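Local atomic coordinates of EscN (Escherichia coli O127:H6, PDB entry 2OBL), a protein that is a type III secretion protein with a P-loop fold related to the alpha and beta subunits of ATP synthase. Residues Leu15-Gly18 with Ile19-Met23. The protein carries 1 engineered substitution. Residues are numbered along the deposited sequence; the frame is centred on the assembly and turned at random.
Sequences LIDG and IGRPM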
loop_
_atom_site.group_PDB
_atom_site.type_symbol
_atom_site.label_atom_id
_atom_site.label_comp_id
_atom_site.label_asym_id
_atom_site.label_seq_id
_atom_site.Cartn_x
_atom_site.Cartn_y
_atom_site.Cartn_z
ATOM N N LEU A 15 -2.161 -4.606 -19.971
ATOM C CA LEU A 15 -2.916 -3.422 -19.565
ATOM C C LEU A 15 -4.377 -3.666 -19.882
ATOM O O LEU A 15 -4.736 -3.979 -21.018
ATOM C CB LEU A 15 -2.449 -2.189 -20.338
ATOM C CG LEU A 15 -1.092 -1.621 -19.964
ATOM C CD1 LEU A 15 -0.584 -0.742 -21.101
ATOM C CD2 LEU A 15 -1.238 -0.834 -18.698
ATOM N N ILE A 16 -5.209 -3.479 -18.870
ATOM C CA ILE A 16 -6.597 -3.872 -18.888
ATOM C C ILE A 16 -7.396 -2.652 -18.460
ATOM O O ILE A 16 -6.963 -1.941 -17.549
ATOM C CB ILE A 16 -6.770 -4.965 -17.794
ATOM C CG1 ILE A 16 -5.962 -6.216 -18.158
ATOM C CG2 ILE A 16 -8.196 -5.260 -17.532
ATOM C CD1 ILE A 16 -6.361 -6.816 -19.432
ATOM N N ASP A 17 -8.553 -2.406 -19.078
ATOM C CA ASP A 17 -9.390 -1.258 -18.680
ATOM C C ASP A 17 -10.233 -1.535 -17.444
ATOM O O ASP A 17 -10.090 -2.582 -16.818
ATOM C CB ASP A 17 -10.240 -0.692 -19.836
ATOM C CG ASP A 17 -11.422 -1.578 -20.227
ATOM O OD1 ASP A 17 -11.760 -2.532 -19.506
ATOM O OD2 ASP A 17 -12.031 -1.301 -21.293
ATOM N N GLY A 18 -11.097 -0.584 -17.093
ATOM C CA GLY A 18 -11.873 -0.656 -15.840
ATOM C C GLY A 18 -12.848 -1.820 -15.753
ATOM O O GLY A 18 -13.238 -2.235 -14.660
ATOM N N ILE A 19 -13.286 -2.325 -16.902
ATOM C CA ILE A 19 -14.161 -3.491 -16.901
ATOM C C ILE A 19 -13.462 -4.729 -17.460
ATOM O O ILE A 19 -14.118 -5.681 -17.905
ATOM C CB ILE A 19 -15.501 -3.228 -17.631
ATOM C CG1 ILE A 19 -15.261 -2.737 -19.061
ATOM C CG2 ILE A 19 -16.331 -2.217 -16.855
ATOM C CD1 ILE A 19 -16.542 -2.664 -19.896
ATOM N N GLY A 20 -12.130 -4.710 -17.430
ATOM C CA GLY A 20 -11.328 -5.902 -17.690
ATOM C C GLY A 20 -10.892 -6.178 -19.124
ATOM O O GLY A 20 -10.240 -7.188 -19.398
ATOM N N ARG A 21 -11.212 -5.269 -20.039
ATOM C CA ARG A 21 -10.887 -5.470 -21.452
ATOM C C ARG A 21 -9.450 -5.043 -21.746
ATOM O O ARG A 21 -9.050 -3.936 -21.407
ATOM C CB ARG A 21 -11.876 -4.699 -22.343
ATOM C CG ARG A 21 -13.338 -5.108 -22.143
ATOM C CD ARG A 21 -14.323 -3.961 -22.391
ATOM N NE ARG A 21 -14.571 -3.719 -23.810
ATOM C CZ ARG A 21 -14.256 -2.595 -24.447
ATOM N NH1 ARG A 21 -13.693 -1.584 -23.794
ATOM N NH2 ARG A 21 -14.513 -2.478 -25.741
ATOM N N PRO A 22 -8.652 -5.936 -22.345
ATOM C CA PRO A 22 -7.309 -5.549 -22.796
ATOM C C PRO A 22 -7.297 -4.264 -23.641
ATOM O O PRO A 22 -8.123 -4.105 -24.538
ATOM C CB PRO A 22 -6.865 -6.755 -23.627
ATOM C CG PRO A 22 -7.585 -7.907 -23.006
ATOM C CD PRO A 22 -8.938 -7.358 -22.612
ATOM N N MET A 23 -6.361 -3.362 -23.337
ATOM C CA MET A 23 -6.273 -2.052 -23.993
ATOM C C MET A 23 -5.149 -1.949 -25.032
ATOM O O MET A 23 -5.125 -1.014 -25.837
ATOM C CB MET A 23 -6.092 -0.952 -22.948
ATOM C CG MET A 23 -7.365 -0.640 -22.195
ATOM S SD MET A 23 -7.169 0.707 -21.040
ATOM C CE MET A 23 -5.834 0.088 -20.048
#
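Asp17 OD1 is gripped by two backbone amides: Arg21 N at 2.8 Å, reaching it from above the carboxylate plane (53° out of it), and Ile19 N through a weak bond, 135° at hydrogen, that makes an Asx turn. Asp17 CG is set between the backbone N and the carbonyl carbon (chi1 73°). A type I beta turn, Asp17 to Gly20, spans the same residues, closed by Gly20 N to Asp17 O at 3.0 Å. At the positive phi of Gly20 a side chain would jam against the preceding carbonyl O, which calls for glycine. Asp17 OD2 takes Arg21 NH1 at 3.0 Å nearly along its C-O axis, a salt bridge to which the arginine chain, bent at chi2 and chi3, brings NH1. Further back, Asp17 N to Arg21 O at 2.8 Å and Met23 N to Leu15 O at 2.9 Å flank Ile16 with Pro22, the non-hydrogen-bonded antiparallel pair of this hairpin-like turn. Met23 folds over one face, SD 3.6 Å from Asp17 CB, while Ile16 CD1 meets Pro22 CG on the other. Ile16 also pairs with strand 127-132, and Glu140 accepts from Gly18 N. One carboxylate thus ties backbone and side chain together, and its amide and guanidinium partners would probably favour the charged form.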